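Exotoxin A (Pseudomonas aeruginosa, PDB 1IKP) acts as a bacterial toxin that transfers ADP-ribose from NAD to a host protein, the target in this toxin family being elongation factor 2. Local coordinates at residues V42-M47 against S98-V103; N112-I117 against S130-I135. The protein carries 2 engineered substitutions. All blocks are in the same frame, centred on the assembly; numbering follows the deposited sequence.

Interaction 1. Residues V42-M47 against S98-V103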
ATOM      1  N   VAL A  42      -4.068  17.146  11.604  1.00 13.89           N
ATOM      2  CA  VAL A  42      -4.879  17.018  10.399  1.00 11.72           C
ATOM      3  C   VAL A  42      -6.159  17.843  10.542  1.00 12.91           C
ATOM      4  O   VAL A  42      -6.894  17.709  11.534  1.00 13.72           O
ATOM      5  CB  VAL A  42      -5.292  15.565  10.147  1.00 11.75           C
ATOM      6  CG1 VAL A  42      -6.218  15.489   8.918  1.00 12.09           C
ATOM      7  CG2 VAL A  42      -4.067  14.683   9.924  1.00 11.97           C
ATOM      8  N   LEU A  43      -6.403  18.716   9.573  1.00 11.70           N
ATOM      9  CA  LEU A  43      -7.621  19.504   9.513  1.00 12.08           C
ATOM     10  C   LEU A  43      -8.587  18.678   8.673  1.00 12.32           C
ATOM     11  O   LEU A  43      -8.237  18.267   7.561  1.00 14.30           O
ATOM     12  CB  LEU A  43      -7.382  20.842   8.807  1.00 11.77           C
ATOM     13  CG  LEU A  43      -6.601  21.856   9.628  1.00 13.07           C
ATOM     14  CD1 LEU A  43      -6.072  22.961   8.735  1.00 16.08           C
ATOM     15  CD2 LEU A  43      -7.532  22.427  10.715  1.00 15.62           C
ATOM     16  N   HIS A  44      -9.775  18.407   9.210  1.00 11.51           N
ATOM     17  CA  HIS A  44     -10.782  17.649   8.485  1.00 10.07           C
ATOM     18  C   HIS A  44     -11.936  18.591   8.147  1.00 12.56           C
ATOM     19  O   HIS A  44     -12.663  19.062   9.045  1.00 11.85           O
ATOM     20  CB  HIS A  44     -11.278  16.486   9.357  1.00 10.43           C
ATOM     21  CG  HIS A  44     -12.353  15.657   8.729  1.00 10.74           C
ATOM     22  ND1 HIS A  44     -12.936  14.584   9.370  1.00 11.75           N
ATOM     23  CD2 HIS A  44     -12.919  15.711   7.500  1.00 11.88           C
ATOM     24  CE1 HIS A  44     -13.811  14.010   8.566  1.00 11.23           C
ATOM     25  NE2 HIS A  44     -13.815  14.675   7.422  1.00 11.03           N
ATOM     26  N   TYR A  45     -12.057  18.894   6.860  1.00 12.16           N
ATOM     27  CA  TYR A  45     -13.112  19.762   6.322  1.00 13.20           C
ATOM     28  C   TYR A  45     -14.239  18.878   5.807  1.00 12.70           C
ATOM     29  O   TYR A  45     -13.989  17.917   5.094  1.00 11.32           O
ATOM     30  CB  TYR A  45     -12.590  20.589   5.142  1.00 10.77           C
ATOM     31  CG  TYR A  45     -11.571  21.641   5.499  1.00 11.73           C
ATOM     32  CD1 TYR A  45     -11.951  22.973   5.693  1.00 12.02           C
ATOM     33  CD2 TYR A  45     -10.221  21.310   5.643  1.00 12.70           C
ATOM     34  CE1 TYR A  45     -11.021  23.954   6.018  1.00 13.28           C
ATOM     35  CE2 TYR A  45      -9.277  22.288   5.973  1.00 12.76           C
ATOM     36  CZ  TYR A  45      -9.677  23.600   6.157  1.00 13.15           C
ATOM     37  OH  TYR A  45      -8.759  24.585   6.490  1.00 16.36           O
ATOM     38  N   SER A  46     -15.491  19.188   6.150  1.00 13.09           N
ATOM     39  CA  SER A  46     -16.586  18.363   5.653  1.00 12.68           C
ATOM     40  C   SER A  46     -17.907  19.128   5.609  1.00 13.02           C
ATOM     41  O   SER A  46     -18.038  20.203   6.192  1.00 14.52           O
ATOM     42  CB  SER A  46     -16.754  17.117   6.523  1.00 13.54           C
ATOM     43  OG  SER A  46     -17.228  17.450   7.824  1.00 15.20           O
ATOM     44  N   MET A  47     -18.859  18.572   4.869  1.00 13.61           N
ATOM     45  CA  MET A  47     -20.208  19.149   4.771  1.00 12.41           C
ATOM     46  C   MET A  47     -21.070  18.117   4.087  1.00 13.28           C
ATOM     47  O   MET A  47     -20.584  17.299   3.306  1.00 12.95           O
ATOM     48  CB  MET A  47     -20.218  20.447   3.949  1.00 13.36           C
ATOM     49  CG  MET A  47     -19.803  20.293   2.494  1.00 14.99           C
ATOM     50  SD  MET A  47     -19.712  21.859   1.614  1.00 15.35           S
ATOM     51  CE  MET A  47     -18.066  22.418   2.080  1.00 17.98           C
ATOM     52  N   SER A  98     -21.660  13.256   1.603  1.00 14.58           N
ATOM     53  CA  SER A  98     -20.748  14.058   2.402  1.00 11.93           C
ATOM     54  C   SER A  98     -19.437  14.319   1.653  1.00 12.60           C
ATOM     55  O   SER A  98     -18.812  13.375   1.159  1.00 13.28           O
ATOM     56  CB  SER A  98     -20.452  13.315   3.707  1.00 15.51           C
ATOM     57  OG  SER A  98     -19.369  13.901   4.398  1.00 17.04           O
ATOM     58  N   LEU A  99     -19.040  15.584   1.569  1.00 12.55           N
ATOM     59  CA  LEU A  99     -17.785  15.967   0.929  1.00 11.45           C
ATOM     60  C   LEU A  99     -16.753  16.126   2.053  1.00 11.83           C
ATOM     61  O   LEU A  99     -16.984  16.827   3.031  1.00 12.43           O
ATOM     62  CB  LEU A  99     -17.952  17.284   0.177  1.00 11.42           C
ATOM     63  CG  LEU A  99     -16.665  17.941  -0.341  1.00 12.74           C
ATOM     64  CD1 LEU A  99     -16.010  17.047  -1.390  1.00 16.27           C
ATOM     65  CD2 LEU A  99     -17.002  19.314  -0.936  1.00 14.46           C
ATOM     66  N   ASN A 100     -15.584  15.511   1.874  1.00 10.52           N
ATOM     67  CA  ASN A 100     -14.538  15.541   2.891  1.00 11.73           C
ATOM     68  C   ASN A 100     -13.154  15.802   2.322  1.00 11.14           C
ATOM     69  O   ASN A 100     -12.777  15.213   1.306  1.00 12.81           O
ATOM     70  CB  ASN A 100     -14.436  14.191   3.616  1.00  9.92           C
ATOM     71  CG  ASN A 100     -15.709  13.797   4.333  1.00 10.67           C
ATOM     72  OD1 ASN A 100     -15.855  14.024   5.540  1.00 13.27           O
ATOM     73  ND2 ASN A 100     -16.639  13.197   3.584  1.00 11.73           N
ATOM     74  N   TRP A 101     -12.401  16.692   2.953  1.00 11.09           N
ATOM     75  CA  TRP A 101     -11.015  16.814   2.524  1.00 10.76           C
ATOM     76  C   TRP A 101     -10.142  17.017   3.754  1.00 10.93           C
ATOM     77  O   TRP A 101     -10.568  17.619   4.754  1.00 12.21           O
ATOM     78  CB  TRP A 101     -10.794  17.872   1.406  1.00 10.19           C
ATOM     79  CG  TRP A 101     -10.957  19.295   1.741  1.00 10.22           C
ATOM     80  CD1 TRP A 101      -9.965  20.191   2.012  1.00 12.37           C
ATOM     81  CD2 TRP A 101     -12.185  20.031   1.765  1.00 10.75           C
ATOM     82  NE1 TRP A 101     -10.495  21.448   2.197  1.00 13.47           N
ATOM     83  CE2 TRP A 101     -11.857  21.374   2.058  1.00 11.50           C
ATOM     84  CE3 TRP A 101     -13.533  19.686   1.572  1.00 12.31           C
ATOM     85  CZ2 TRP A 101     -12.823  22.380   2.166  1.00 12.42           C
ATOM     86  CZ3 TRP A 101     -14.510  20.697   1.677  1.00 12.36           C
ATOM     87  CH2 TRP A 101     -14.136  22.029   1.976  1.00 13.12           C
ATOM     88  N   LEU A 102      -8.936  16.454   3.699  1.00 10.33           N
ATOM     89  CA  LEU A 102      -7.995  16.510   4.803  1.00 10.47           C
ATOM     90  C   LEU A 102      -6.768  17.312   4.416  1.00 10.23           C
ATOM     91  O   LEU A 102      -6.141  17.056   3.374  1.00 10.86           O
ATOM     92  CB  LEU A 102      -7.546  15.094   5.199  1.00 10.53           C
ATOM     93  CG  LEU A 102      -8.623  14.027   5.382  1.00 10.36           C
ATOM     94  CD1 LEU A 102      -7.989  12.706   5.766  1.00 11.25           C
ATOM     95  CD2 LEU A 102      -9.619  14.485   6.440  1.00 12.58           C
ATOM     96  N   VAL A 103      -6.425  18.277   5.266  1.00 10.31           N
ATOM     97  CA  VAL A 103      -5.241  19.113   5.052  1.00 11.65           C
ATOM     98  C   VAL A 103      -4.292  18.868   6.233  1.00 13.39           C
ATOM     99  O   VAL A 103      -4.644  19.146   7.385  1.00 13.48           O
ATOM    100  CB  VAL A 103      -5.619  20.609   4.975  1.00 12.16           C
ATOM    101  CG1 VAL A 103      -4.357  21.468   4.725  1.00 14.43           C
ATOM    102  CG2 VAL A 103      -6.645  20.816   3.856  1.00 13.32           C
TER
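Strands 40-49 and 97-106 run antiparallel in the binding-region part of the large mixed sheet, and here Tyr45 pairs with Trp101 at a hydrogen-bonded site flanked by Leu43-Val103 and Met47-Leu99. Two backbone bonds join each of these pairs; the longest, Met47 N to Leu99 O, is 3.2 Å. Tyr45 and Trp101 lie on one face of the sheet. Tyr45 CB stands over the centre of the indole's six-membered ring, 3.4 Å from its centroid, a CH-pi contact. The phenol continues along the five-membered ring with planes 3° apart and centroids separated by 4.5 Å, a near-parallel pair displaced so far that little of the phenol covers the pyrrole. Trp101 achieves this with CG between its backbone N and carbonyl carbon (chi1 69°), which carries the indole across toward strand 40-49, against Tyr45 CB. Met47 CE meets the indole edge at CH2, 4.0 Å away, while Val103 CG2 touches Tyr45 CE2 at 3.7 Å.

The face bearing His44, Ser46, Asn100 and Leu102 is more polar. His44 NE2 donates to Asn100 OD1 over 2.9 Å at 162°; OD1 lies near the plane of the His44 ring, and NE2 meets it on a lone pair, in the carbonyl plane. Asn100 ND2 in turn donates to Ser98 OG and Phe116 O, fixing the amide's rotation. Leu102 CD2 packs obliquely on His44 CD2 at 3.7 Å.

With Leu99 and Trp101 reaching Leu58 and Ile60 of the six-stranded sheet, the aromatic face lines the interior of a two-sheet sandwich, consistent with the concanavalin-like fold.

Interaction 2. Residues N112-I117 against S130-I135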
ATOM      1  N   ASN A 112       0.345  16.855   0.243  1.00 11.83           N
ATOM      2  CA  ASN A 112      -0.881  16.586  -0.479  1.00  9.69           C
ATOM      3  C   ASN A 112      -2.076  16.640   0.452  1.00 10.46           C
ATOM      4  O   ASN A 112      -1.928  16.699   1.682  1.00 10.84           O
ATOM      5  CB  ASN A 112      -0.813  15.195  -1.139  1.00  9.47           C
ATOM      6  CG  ASN A 112      -0.585  14.066  -0.139  1.00 10.34           C
ATOM      7  OD1 ASN A 112      -1.478  13.687   0.631  1.00 11.32           O
ATOM      8  ND2 ASN A 112       0.632  13.517  -0.146  1.00 11.58           N
ATOM      9  N   ILE A 113      -3.256  16.667  -0.157  1.00  8.54           N
ATOM     10  CA  ILE A 113      -4.496  16.571   0.616  1.00 10.11           C
ATOM     11  C   ILE A 113      -5.162  15.241   0.260  1.00  9.36           C
ATOM     12  O   ILE A 113      -4.837  14.605  -0.761  1.00  8.91           O
ATOM     13  CB  ILE A 113      -5.533  17.692   0.306  1.00  7.29           C
ATOM     14  CG1 ILE A 113      -6.046  17.597  -1.127  1.00  8.33           C
ATOM     15  CG2 ILE A 113      -4.979  19.016   0.690  1.00 10.45           C
ATOM     16  CD1 ILE A 113      -7.255  18.514  -1.365  1.00  9.99           C
ATOM     17  N   LYS A 114      -6.088  14.812   1.130  1.00  8.92           N
ATOM     18  CA  LYS A 114      -6.883  13.612   0.845  1.00  8.92           C
ATOM     19  C   LYS A 114      -8.301  14.116   0.642  1.00  9.45           C
ATOM     20  O   LYS A 114      -8.708  15.099   1.265  1.00 11.96           O
ATOM     21  CB  LYS A 114      -6.932  12.626   2.018  1.00  9.71           C
ATOM     22  CG  LYS A 114      -5.586  12.127   2.488  1.00 13.12           C
ATOM     23  CD  LYS A 114      -4.766  11.527   1.358  1.00 13.33           C
ATOM     24  CE  LYS A 114      -3.476  10.896   1.903  1.00 12.74           C
ATOM     25  NZ  LYS A 114      -2.452  10.961   0.857  1.00 13.55           N
ATOM     26  N   VAL A 115      -9.030  13.448  -0.241  1.00  8.90           N
ATOM     27  CA  VAL A 115     -10.428  13.787  -0.500  1.00  9.84           C
ATOM     28  C   VAL A 115     -11.221  12.483  -0.512  1.00  8.89           C
ATOM     29  O   VAL A 115     -10.773  11.478  -1.075  1.00 10.00           O
ATOM     30  CB  VAL A 115     -10.590  14.492  -1.878  1.00  8.05           C
ATOM     31  CG1 VAL A 115     -12.077  14.852  -2.121  1.00 10.37           C
ATOM     32  CG2 VAL A 115      -9.745  15.748  -1.912  1.00  9.47           C
ATOM     33  N   PHE A 116     -12.391  12.484   0.124  1.00 10.53           N
ATOM     34  CA  PHE A 116     -13.236  11.301   0.070  1.00 10.11           C
ATOM     35  C   PHE A 116     -14.710  11.668   0.220  1.00  9.29           C
ATOM     36  O   PHE A 116     -15.057  12.750   0.733  1.00 11.52           O
ATOM     37  CB  PHE A 116     -12.827  10.224   1.083  1.00  9.66           C
ATOM     38  CG  PHE A 116     -12.842  10.670   2.494  1.00 10.52           C
ATOM     39  CD1 PHE A 116     -11.702  11.191   3.091  1.00 13.65           C
ATOM     40  CD2 PHE A 116     -14.000  10.552   3.250  1.00 11.93           C
ATOM     41  CE1 PHE A 116     -11.715  11.584   4.428  1.00 14.24           C
ATOM     42  CE2 PHE A 116     -14.004  10.950   4.589  1.00 11.50           C
ATOM     43  CZ  PHE A 116     -12.872  11.461   5.170  1.00 13.79           C
ATOM     44  N   ILE A 117     -15.545  10.767  -0.274  1.00 11.09           N
ATOM     45  CA  ILE A 117     -16.994  10.965  -0.314  1.00 10.50           C
ATOM     46  C   ILE A 117     -17.729   9.873   0.440  1.00 12.17           C
ATOM     47  O   ILE A 117     -17.401   8.694   0.322  1.00 13.67           O
ATOM     48  CB  ILE A 117     -17.471  10.923  -1.801  1.00 12.16           C
ATOM     49  CG1 ILE A 117     -16.768  11.985  -2.643  1.00 15.28           C
ATOM     50  CG2 ILE A 117     -18.986  11.070  -1.889  1.00 11.64           C
ATOM     51  CD1 ILE A 117     -16.977  13.382  -2.184  1.00 18.46           C
ATOM     52  N   SER A 130     -16.319   6.239  -0.751  1.00 16.43           N
ATOM     53  CA  SER A 130     -15.487   6.237  -1.937  1.00 14.43           C
ATOM     54  C   SER A 130     -14.047   5.927  -1.546  1.00 11.93           C
ATOM     55  O   SER A 130     -13.724   5.811  -0.379  1.00 11.63           O
ATOM     56  CB  SER A 130     -15.425   7.651  -2.545  1.00 11.88           C
ATOM     57  OG  SER A 130     -14.610   8.535  -1.743  1.00 10.35           O
ATOM     58  N   PRO A 131     -13.192   5.738  -2.554  1.00 12.36           N
ATOM     59  CA  PRO A 131     -11.783   5.506  -2.277  1.00 10.81           C
ATOM     60  C   PRO A 131     -11.303   6.846  -1.661  1.00 10.79           C
ATOM     61  O   PRO A 131     -11.987   7.890  -1.746  1.00 10.39           O
ATOM     62  CB  PRO A 131     -11.187   5.373  -3.669  1.00 11.23           C
ATOM     63  CG  PRO A 131     -12.243   4.674  -4.436  1.00 11.26           C
ATOM     64  CD  PRO A 131     -13.529   5.356  -3.944  1.00 13.13           C
ATOM     65  N   ILE A 132     -10.134   6.803  -1.033  1.00  9.99           N
ATOM     66  CA  ILE A 132      -9.474   7.983  -0.488  1.00  9.64           C
ATOM     67  C   ILE A 132      -8.563   8.466  -1.635  1.00  9.93           C
ATOM     68  O   ILE A 132      -7.679   7.733  -2.080  1.00 10.48           O
ATOM     69  CB  ILE A 132      -8.650   7.624   0.747  1.00  9.55           C
ATOM     70  CG1 ILE A 132      -9.589   7.046   1.814  1.00 13.30           C
ATOM     71  CG2 ILE A 132      -7.908   8.858   1.258  1.00 13.60           C
ATOM     72  CD1 ILE A 132      -8.895   6.491   3.029  1.00 15.12           C
ATOM     73  N   TYR A 133      -8.808   9.679  -2.112  1.00  9.59           N
ATOM     74  CA  TYR A 133      -8.075  10.241  -3.242  1.00  9.93           C
ATOM     75  C   TYR A 133      -6.997  11.207  -2.777  1.00  9.05           C
ATOM     76  O   TYR A 133      -7.221  12.007  -1.875  1.00 11.05           O
ATOM     77  CB  TYR A 133      -9.047  10.952  -4.194  1.00  8.32           C
ATOM     78  CG  TYR A 133     -10.124  10.048  -4.752  1.00  8.25           C
ATOM     79  CD1 TYR A 133      -9.848   9.091  -5.726  1.00  9.08           C
ATOM     80  CD2 TYR A 133     -11.440  10.177  -4.312  1.00  9.70           C
ATOM     81  CE1 TYR A 133     -10.863   8.285  -6.262  1.00 10.02           C
ATOM     82  CE2 TYR A 133     -12.436   9.388  -4.825  1.00  9.76           C
ATOM     83  CZ  TYR A 133     -12.158   8.451  -5.802  1.00 11.01           C
ATOM     84  OH  TYR A 133     -13.170   7.705  -6.344  1.00 11.61           O
ATOM     85  N   THR A 134      -5.811  11.120  -3.378  1.00  9.19           N
ATOM     86  CA  THR A 134      -4.721  12.004  -2.992  1.00  8.87           C
ATOM     87  C   THR A 134      -4.405  13.062  -4.087  1.00  8.60           C
ATOM     88  O   THR A 134      -4.176  12.720  -5.247  1.00  9.17           O
ATOM     89  CB  THR A 134      -3.453  11.176  -2.701  1.00  8.80           C
ATOM     90  OG1 THR A 134      -3.695  10.327  -1.574  1.00  8.92           O
ATOM     91  CG2 THR A 134      -2.265  12.084  -2.386  1.00 10.83           C
ATOM     92  N   ILE A 135      -4.369  14.336  -3.696  1.00  9.15           N
ATOM     93  CA  ILE A 135      -4.068  15.441  -4.629  1.00  8.43           C
ATOM     94  C   ILE A 135      -2.890  16.269  -4.160  1.00  9.59           C
ATOM     95  O   ILE A 135      -2.940  16.899  -3.111  1.00  9.43           O
ATOM     96  CB  ILE A 135      -5.317  16.338  -4.835  1.00 10.12           C
ATOM     97  CG1 ILE A 135      -6.452  15.490  -5.412  1.00 11.86           C
ATOM     98  CG2 ILE A 135      -4.975  17.491  -5.792  1.00  8.74           C
ATOM     99  CD1 ILE A 135      -7.772  16.242  -5.610  1.00 10.92           C
TER
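Val115 O approaches the Tyr133 ring obliquely, 3.6 Å from Tyr133 CD2, and Pro131 C lies over one face of that ring, offset toward the rim. The ring of Tyr87, on strand 85-90, also meets it. A second flat group is the Asn112 amide: Thr134 CG2 sits over one of its faces, 3.4 Å from Asn112 CG. The Phe116 ring leads away from strand 126-136 and meets His118.

Val115 with Tyr133 and Ile113 with Ile135 are antiparallel hydrogen-bonded pairs, each closed by two backbone bonds. Beyond them the register slips by one residue: Ile117 faces Ser130. Here the serine hydroxyl stands in for a backbone carbonyl, since Ile117 N donates to Ser130 OG over 2.8 Å, while Ser130 N returns a bond to Ile117 O. Ser130 OG itself donates to Pro131 O at 2.7 Å, so its proton is directed into its own turn.

Lys114 lies alongside Thr134, the two side chains pointing the same way. Thr134 OG1 is anti to its carbonyl carbon (chi1 -64°), which turns the hydroxyl toward the ammonium; Lys114 NZ to Thr134 OG1 is 2.8 Å. The same nitrogen reaches Asn112 OD1 at 2.9 Å, sitting 42° out of that carbonyl plane rather than on a lone pair.

Glu270 completes the group, forming a salt bridge with Lys114 NZ and accepting from Asn112 ND2. Three oxygens thus grip a buried ammonium, and the carboxylate among them probably favours its charged state while tying this hairpin to the targeting region.

Overall arrangement
The two contacts are centred 9 Å apart in the large mixed sheet, in the part of it that belongs to the binding region. Both segments of interaction 1 precede those of interaction 2 in the sequence. Strand 97-106 of the first is a direct sheet neighbour of strand 112-120 of the second, and the probable bond from Leu102 N to Lys114 O, 2.8 Å, marks the seam. The order across the sheet is therefore 40-49, 97-106, 112-120, 126-136, its last three strands forming an antiparallel meander. Together the contacts build one wall of the binding-region sandwich, facing strands 56-60 and 85-90; strand 126-136 passes the sheet on to strand 245-248, and Glu270 links it to the targeting region.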